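Local coordinates for protein acyl-homoserine-lactone synthase (Mesorhizobium sp. ORS 3359, PDB 6WNS) that catalyses the CoA-dependent synthesis of acyl-homoserine lactones, the autoinducer signals of bacterial quorum sensing, at residues A[100-105]-A[142-147]. Residues are numbered along the deposited sequence; the frame is centred on the assembly and turned at random.
Sequences IFEWTR and SVVCET
Glu102 pairs with Ser142, which its sequence neighbours Phe101 and Trp103 grip by backbone bonds, in the parallel strand pair of a GNAT-like acyltransferase sheet whose strands part partway along; in this superfamily such a V-shaped opening usually receives the acyl-CoA pantetheine arm, probably also here. Pairing is tight at the start. Ser142 N donates to Phe101 O (2.9 Å), and Trp103 N to Ser142 O at 2.8 Å. On one face Ser142 OG packs 3.5 Å from Glu102 CB and is buried with no polar partner, whereas the Glu102 carboxylate turns to the backbone N of Leu81 and Met82. On the other face Trp103 lies alongside Val143: with CG anti to the backbone N (chi1 -176°), CE3 of its six-membered ring comes 3.8 Å from Val143 CG2, which meets the ring obliquely. Replacing Trp103 by an alanine is likely to open a gap beside that methyl and lose much packing on Ser71. The segment axes are inclined at 27°, and past the last backbone bond Trp103 O stands 4.6 Å from Val144 N. One water fills the break, donating to Trp103 O at 2.8 Å, more weakly to Glu102 OE2, and accepting from Val144 N at 2.9 Å.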
loop_
_atom_site.group_PDB
_atom_site.type_symbol
_atom_site.label_atom_id
_atom_site.label_comp_id
_atom_site.label_asym_id
_atom_site.label_seq_id
_atom_site.Cartn_x
_atom_site.Cartn_y
_atom_site.Cartn_z
ATOM N N ILE A 100 2.250 -5.293 -13.135
ATOM C CA ILE A 100 2.114 -5.784 -11.727
ATOM C C ILE A 100 2.976 -4.919 -10.815
ATOM O O ILE A 100 4.188 -4.913 -11.044
ATOM C CB ILE A 100 2.512 -7.270 -11.645
ATOM C CG1 ILE A 100 1.633 -8.145 -12.555
ATOM C CG2 ILE A 100 2.483 -7.770 -10.213
ATOM C CD1 ILE A 100 1.802 -9.641 -12.343
ATOM N N PHE A 101 2.394 -4.362 -9.724
ATOM C CA PHE A 101 3.148 -3.514 -8.760
ATOM C C PHE A 101 2.972 -4.132 -7.389
ATOM O O PHE A 101 1.973 -4.832 -7.156
ATOM C CB PHE A 101 2.694 -2.052 -8.773
ATOM C CG PHE A 101 3.328 -1.199 -9.858
ATOM C CD1 PHE A 101 3.988 -0.010 -9.549
ATOM C CD2 PHE A 101 3.344 -1.633 -11.175
ATOM C CE1 PHE A 101 4.542 0.767 -10.555
ATOM C CE2 PHE A 101 3.880 -0.848 -12.186
ATOM C CZ PHE A 101 4.473 0.349 -11.868
ATOM N N GLU A 102 3.956 -3.951 -6.532
ATOM C CA GLU A 102 3.871 -4.507 -5.159
ATOM C C GLU A 102 3.352 -3.388 -4.268
ATOM O O GLU A 102 3.923 -2.303 -4.328
ATOM C CB GLU A 102 5.202 -5.062 -4.694
ATOM C CG GLU A 102 5.097 -5.503 -3.254
ATOM C CD GLU A 102 6.390 -5.725 -2.527
ATOM O OE1 GLU A 102 7.207 -4.792 -2.512
ATOM O OE2 GLU A 102 6.572 -6.880 -1.969
ATOM N N TRP A 103 2.349 -3.716 -3.454
ATOM C CA TRP A 103 1.773 -2.920 -2.343
ATOM C C TRP A 103 2.583 -3.139 -1.064
ATOM O O TRP A 103 2.732 -4.322 -0.639
ATOM C CB TRP A 103 0.328 -3.342 -2.148
ATOM C CG TRP A 103 -0.486 -2.598 -1.143
ATOM C CD1 TRP A 103 -0.284 -1.359 -0.614
ATOM C CD2 TRP A 103 -1.752 -3.051 -0.632
ATOM N NE1 TRP A 103 -1.340 -1.026 0.206
ATOM C CE2 TRP A 103 -2.260 -2.027 0.190
ATOM C CE3 TRP A 103 -2.548 -4.189 -0.865
ATOM C CZ2 TRP A 103 -3.467 -2.151 0.860
ATOM C CZ3 TRP A 103 -3.738 -4.323 -0.199
ATOM C CH2 TRP A 103 -4.199 -3.310 0.649
ATOM N N THR A 104 3.074 -2.036 -0.477
ATOM C CA THR A 104 3.673 -2.054 0.871
ATOM C C THR A 104 3.112 -0.850 1.644
ATOM O O THR A 104 2.567 0.098 1.023
ATOM C CB THR A 104 5.208 -2.076 0.754
ATOM O OG1 THR A 104 5.634 -1.050 -0.153
ATOM C CG2 THR A 104 5.750 -3.404 0.265
ATOM N N ARG A 105 3.360 -0.826 2.945
ATOM C CA ARG A 105 3.183 0.392 3.776
ATOM C C ARG A 105 1.743 0.900 3.707
ATOM O O ARG A 105 1.548 2.071 3.502
ATOM C CB ARG A 105 4.269 1.378 3.375
ATOM C CG ARG A 105 5.652 0.763 3.529
ATOM C CD ARG A 105 5.988 -0.051 4.783
ATOM N NE ARG A 105 7.442 -0.253 4.870
ATOM C CZ ARG A 105 8.251 0.588 5.505
ATOM N NH1 ARG A 105 7.744 1.441 6.380
ATOM N NH2 ARG A 105 9.553 0.388 5.491
ATOM N N SER A 142 0.775 -7.210 -6.113
ATOM C CA SER A 142 1.321 -8.259 -5.218
ATOM C C SER A 142 1.510 -7.651 -3.830
ATOM O O SER A 142 1.694 -6.411 -3.756
ATOM C CB SER A 142 2.572 -8.892 -5.737
ATOM O OG SER A 142 3.619 -7.963 -5.850
ATOM N N VAL A 143 1.397 -8.461 -2.770
ATOM C CA VAL A 143 1.514 -7.930 -1.376
ATOM C C VAL A 143 1.865 -9.067 -0.426
ATOM O O VAL A 143 1.414 -10.233 -0.588
ATOM C CB VAL A 143 0.218 -7.207 -0.974
ATOM C CG1 VAL A 143 -0.967 -8.189 -0.919
ATOM C CG2 VAL A 143 0.313 -6.426 0.322
ATOM N N VAL A 144 2.608 -8.705 0.589
ATOM C CA VAL A 144 2.921 -9.533 1.776
ATOM C C VAL A 144 2.129 -8.886 2.915
ATOM O O VAL A 144 2.296 -7.640 3.134
ATOM C CB VAL A 144 4.442 -9.503 2.066
ATOM C CG1 VAL A 144 4.751 -10.336 3.323
ATOM C CG2 VAL A 144 5.298 -9.950 0.876
ATOM N N CYS A 145 1.201 -9.607 3.496
ATOM C CA CYS A 145 0.287 -9.056 4.510
ATOM C C CYS A 145 0.020 -10.137 5.563
ATOM O O CYS A 145 0.407 -11.361 5.376
ATOM C CB CYS A 145 -0.988 -8.536 3.873
ATOM S SG CYS A 145 -1.808 -9.881 2.996
ATOM N N GLU A 146 -0.513 -9.677 6.694
ATOM C CA GLU A 146 -0.956 -10.571 7.772
ATOM C C GLU A 146 -2.024 -11.522 7.203
ATOM O O GLU A 146 -2.794 -11.094 6.347
ATOM C CB GLU A 146 -1.455 -9.743 8.941
ATOM C CG GLU A 146 -0.255 -9.212 9.687
ATOM C CD GLU A 146 -0.448 -8.811 11.145
ATOM O OE1 GLU A 146 -0.415 -9.690 12.039
ATOM O OE2 GLU A 146 -0.496 -7.596 11.356
ATOM N N THR A 147 -2.060 -12.738 7.728
ATOM C CA THR A 147 -2.940 -13.815 7.220
ATOM C C THR A 147 -4.411 -13.484 7.453
ATOM O O THR A 147 -5.189 -14.185 6.868
ATOM C CB THR A 147 -2.586 -15.180 7.805
ATOM O OG1 THR A 147 -2.524 -14.962 9.221
ATOM C CG2 THR A 147 -1.261 -15.727 7.328
HETATM O O HOH W 1 4.386 -6.470 0.039
#